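Local coordinates for SidF, inhibitor of growth family, member 3 (PDB 4FYE), which dephosphorylates phosphoinositides as a Legionella phosphatase, probably removing the 3-phosphate of phosphatidylinositol 3,4,5-trisphosphate, at residues I453-L456 against D457-Q461; Q461-G464 against D465-K468. The protein carries 1 engineered substitution. All blocks are in the same frame, centred on the assembly; numbering follows the deposited sequence.

Contact 1 (I453-L456 against D457-Q461); sequences IRNL and DKVAQ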
loop_
_atom_site.group_PDB
_atom_site.type_symbol
_atom_site.label_atom_id
_atom_site.label_comp_id
_atom_site.label_asym_id
_atom_site.label_seq_id
_atom_site.Cartn_x
_atom_site.Cartn_y
_atom_site.Cartn_z
ATOM N N ILE A 453 1.932 14.351 -20.635
ATOM C CA ILE A 453 2.233 15.245 -21.758
ATOM C C ILE A 453 3.614 15.890 -21.514
ATOM O O ILE A 453 4.506 15.753 -22.353
ATOM C CB ILE A 453 1.108 16.315 -22.007
ATOM C CG1 ILE A 453 -0.267 15.676 -22.310
ATOM C CG2 ILE A 453 1.462 17.296 -23.131
ATOM C CD1 ILE A 453 -0.271 14.639 -23.409
ATOM N N ARG A 454 3.796 16.519 -20.348
ATOM C CA ARG A 454 5.025 17.207 -20.022
ATOM C C ARG A 454 6.181 16.269 -20.154
ATOM O O ARG A 454 7.194 16.599 -20.768
ATOM C CB ARG A 454 5.008 17.718 -18.599
ATOM C CG ARG A 454 4.015 18.828 -18.352
ATOM C CD ARG A 454 4.375 19.493 -17.041
ATOM N NE ARG A 454 3.195 19.685 -16.207
ATOM C CZ ARG A 454 3.003 19.100 -15.025
ATOM N NH1 ARG A 454 3.920 18.276 -14.512
ATOM N NH2 ARG A 454 1.893 19.354 -14.344
ATOM N N ASN A 455 6.017 15.084 -19.595
ATOM C CA ASN A 455 7.092 14.112 -19.539
ATOM C C ASN A 455 7.348 13.511 -20.905
ATOM O O ASN A 455 8.440 13.018 -21.183
ATOM C CB ASN A 455 6.766 13.021 -18.518
ATOM C CG ASN A 455 7.977 12.184 -18.141
ATOM O OD1 ASN A 455 8.367 11.256 -18.854
ATOM N ND2 ASN A 455 8.557 12.485 -16.988
ATOM N N LEU A 456 6.339 13.555 -21.771
ATOM C CA LEU A 456 6.536 13.164 -23.180
ATOM C C LEU A 456 7.298 14.220 -23.938
ATOM O O LEU A 456 8.241 13.887 -24.653
ATOM C CB LEU A 456 5.224 12.826 -23.892
ATOM C CG LEU A 456 4.930 11.337 -24.189
ATOM C CD1 LEU A 456 5.400 10.356 -23.112
ATOM C CD2 LEU A 456 3.445 11.136 -24.494
ATOM N N ASP A 457 6.896 15.483 -23.758
ATOM C CA ASP A 457 7.580 16.640 -24.343
ATOM C C ASP A 457 9.088 16.572 -24.100
ATOM O O ASP A 457 9.865 17.051 -24.910
ATOM C CB ASP A 457 7.014 17.962 -23.777
ATOM C CG ASP A 457 5.528 18.202 -24.156
ATOM O OD1 ASP A 457 4.951 17.361 -24.877
ATOM O OD2 ASP A 457 4.924 19.223 -23.739
ATOM N N LYS A 458 9.467 15.904 -23.012
ATOM C CA LYS A 458 10.780 15.984 -22.393
ATOM C C LYS A 458 11.724 14.818 -22.729
ATOM O O LYS A 458 12.929 14.979 -22.675
ATOM C CB LYS A 458 10.575 16.102 -20.868
ATOM C CG LYS A 458 11.713 16.720 -20.071
ATOM C CD LYS A 458 12.497 15.661 -19.317
ATOM C CE LYS A 458 11.936 15.469 -17.917
ATOM N NZ LYS A 458 12.283 14.105 -17.442
ATOM N N VAL A 459 11.197 13.638 -23.030
ATOM C CA VAL A 459 12.045 12.566 -23.576
ATOM C C VAL A 459 11.612 12.143 -24.984
ATOM O O VAL A 459 11.767 10.991 -25.370
ATOM C CB VAL A 459 12.268 11.326 -22.639
ATOM C CG1 VAL A 459 13.336 11.615 -21.591
ATOM C CG2 VAL A 459 10.977 10.790 -22.011
ATOM N N ALA A 460 11.078 13.090 -25.749
ATOM C CA ALA A 460 10.902 12.901 -27.194
ATOM C C ALA A 460 12.225 13.202 -27.908
ATOM O O ALA A 460 12.467 12.756 -29.043
ATOM C CB ALA A 460 9.800 13.810 -27.714
ATOM N N GLN A 461 13.065 13.968 -27.210
ATOM C CA GLN A 461 14.376 14.418 -27.678
ATOM C C GLN A 461 15.339 13.243 -27.933
ATOM O O GLN A 461 15.999 13.207 -28.956
ATOM C CB GLN A 461 14.925 15.473 -26.689
ATOM C CG GLN A 461 16.367 15.323 -26.202
ATOM C CD GLN A 461 17.372 16.192 -26.958
ATOM O OE1 GLN A 461 18.590 15.971 -26.869
ATOM N NE2 GLN A 461 16.869 17.181 -27.713
#
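Ile453 and Asp457 meet one helical turn apart near the C-terminal end of helix 438-458, where regular alpha-helical bonding gives way to a looser chain. Their side chains pass at a slant, with Ile453 CG2 3.9 Å from Asp457 OD1. Among the backbone bonds, the one from Asp457 N to Ile453 O is firm, 2.8 Å long and almost straight at 171°. Two residues on, Val459 N splits its hydrogen between two carbonyls, with weak bonds of 3.4 Å to Asn455 O and 3.4 Å to Leu456 O. This shared, weak bonding is consistent with a helix loosening near its end.

The polar side chains have their strongest partners beyond the turn. With CG anti to its own carbonyl carbon (chi1 -65°), Asp457 brings OD1 to 3.0 Å from Ile453 O. Both are acceptors, so this approach is probably unfavourable in itself; a salt bridge from OD2 to Lys477 secures the group. Asn455 OD1 takes a hydrogen bond from His598 NE2 on helix 590-614.

In the apolar group, buried Leu456 lies against Phe599 and Cys603 of that helix and Leu476 of helix 467-476, while Val459 packs on His598. Aliphatic carbons also press on the helix-end carbonyls. Val459 CG2 lies 3.5 Å from Asn455 O. Ala460 CB sits 3.4 Å from Leu456 O.

Contact 2 (Q461-G464 against D465-K468); sequences QNLG and DYDK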
loop_
_atom_site.group_PDB
_atom_site.type_symbol
_atom_site.label_atom_id
_atom_site.label_comp_id
_atom_site.label_asym_id
_atom_site.label_seq_id
_atom_site.Cartn_x
_atom_site.Cartn_y
_atom_site.Cartn_z
ATOM N N GLN A 461 13.065 13.968 -27.210
ATOM C CA GLN A 461 14.376 14.418 -27.678
ATOM C C GLN A 461 15.339 13.243 -27.933
ATOM O O GLN A 461 15.999 13.207 -28.956
ATOM C CB GLN A 461 14.925 15.473 -26.689
ATOM C CG GLN A 461 16.367 15.323 -26.202
ATOM C CD GLN A 461 17.372 16.192 -26.958
ATOM O OE1 GLN A 461 18.590 15.971 -26.869
ATOM N NE2 GLN A 461 16.869 17.181 -27.713
ATOM N N ASN A 462 15.369 12.253 -27.040
ATOM C CA ASN A 462 16.294 11.113 -27.199
ATOM C C ASN A 462 15.929 10.050 -28.241
ATOM O O ASN A 462 16.664 9.076 -28.413
ATOM C CB ASN A 462 16.604 10.479 -25.847
ATOM C CG ASN A 462 17.401 11.408 -24.965
ATOM O OD1 ASN A 462 18.456 11.959 -25.369
ATOM N ND2 ASN A 462 16.897 11.626 -23.770
ATOM N N LEU A 463 14.811 10.245 -28.942
ATOM C CA LEU A 463 14.323 9.257 -29.899
ATOM C C LEU A 463 13.986 9.934 -31.219
ATOM O O LEU A 463 12.814 9.971 -31.627
ATOM C CB LEU A 463 13.101 8.523 -29.338
ATOM C CG LEU A 463 13.113 8.151 -27.835
ATOM C CD1 LEU A 463 11.787 7.593 -27.331
ATOM C CD2 LEU A 463 14.259 7.207 -27.483
ATOM N N GLY A 464 15.017 10.482 -31.871
ATOM C CA GLY A 464 14.855 11.061 -33.193
ATOM C C GLY A 464 14.729 9.983 -34.263
ATOM O O GLY A 464 13.984 10.146 -35.236
ATOM N N ASP A 465 15.439 8.868 -34.066
ATOM C CA ASP A 465 15.538 7.776 -35.057
ATOM C C ASP A 465 14.310 6.879 -35.020
ATOM O O ASP A 465 14.246 5.861 -35.715
ATOM C CB ASP A 465 16.795 6.955 -34.773
ATOM C CG ASP A 465 17.725 7.671 -33.824
ATOM O OD1 ASP A 465 17.455 7.643 -32.583
ATOM O OD2 ASP A 465 18.684 8.293 -34.335
ATOM N N TYR A 466 13.337 7.301 -34.207
ATOM C CA TYR A 466 12.095 6.590 -33.991
ATOM C C TYR A 466 10.940 7.578 -34.218
ATOM O O TYR A 466 10.572 8.381 -33.351
ATOM C CB TYR A 466 12.114 6.032 -32.573
ATOM C CG TYR A 466 13.428 5.316 -32.251
ATOM C CD1 TYR A 466 14.512 5.989 -31.645
ATOM C CD2 TYR A 466 13.595 3.970 -32.577
ATOM C CE1 TYR A 466 15.672 5.337 -31.338
ATOM C CE2 TYR A 466 14.778 3.301 -32.292
ATOM C CZ TYR A 466 15.786 3.991 -31.673
ATOM O OH TYR A 466 16.841 3.309 -31.324
ATOM N N ASP A 467 10.399 7.538 -35.424
ATOM C CA ASP A 467 9.437 8.535 -35.854
ATOM C C ASP A 467 8.031 8.138 -35.462
ATOM O O ASP A 467 7.118 8.958 -35.541
ATOM C CB ASP A 467 9.522 8.731 -37.362
ATOM C CG ASP A 467 9.970 7.474 -38.076
ATOM O OD1 ASP A 467 11.174 7.157 -37.940
ATOM O OD2 ASP A 467 9.137 6.805 -38.748
ATOM N N LYS A 468 7.844 6.885 -35.039
ATOM C CA LYS A 468 6.507 6.419 -34.654
ATOM C C LYS A 468 6.181 6.902 -33.257
ATOM O O LYS A 468 5.040 6.821 -32.812
ATOM C CB LYS A 468 6.366 4.893 -34.755
ATOM C CG LYS A 468 6.345 4.306 -36.170
ATOM C CD LYS A 468 5.271 4.900 -37.082
ATOM C CE LYS A 468 5.704 4.866 -38.541
ATOM N NZ LYS A 468 5.015 5.889 -39.382
#
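Tyr466 turns its CG anti to its own carbonyl carbon (chi1 -48°), and with chi2 at 93° the ring swings so that its CD1 leads back toward Leu463. There CD1 meets Leu463 CB at 3.7 Å, and it is equally near the backbone, 3.7 Å from Leu463 CA. The leucine methylene comes up obliquely, while Asp465 CB rests over one face of the ring, 3.9 Å above its plane and displaced toward the rim. The Leu463 side chain also packs on Leu596 and Phe599 of helix 590-614.

Between the two side chains the backbone makes a beta turn of type I character, with Gly464 and Asp465 at its corners, in the connection from helix 438-458 to helix 467-476. No clear hydrogen bond closes the turn: Leu463 O stands 3.8 Å from Tyr466 N. The same carbonyl oxygen is 3.2 Å from Tyr466 O, a meeting of two acceptors. Beyond the turn the Tyr466 side chain touches Gln578, Ile579 and Val582 of helix 522-583, and Gln578 OE1 accepts a hydrogen bond from Lys468 N at the start of helix 467-476.

Contacts 1 and 2 are consecutive pieces of one surface excursion, sharing Gln461, with centres about 11 Å apart. Neither is core, yet each includes one buried leucine, and both leucines reach Phe599 of helix 590-614, which thus underlies the end of one helix and the connection to the next. Their chemistry follows their place. Residues 453-461 still carry helical backbone bonds, weakening along the chain, and their polar ends find partners in Lys477 and His598. Residues 461-468, farther from the chain's centre, have no clear hydrogen bond across the turn and are joined there mainly by leucine-tyrosine packing, with the Tyr466 side chain also packing on helix 522-583.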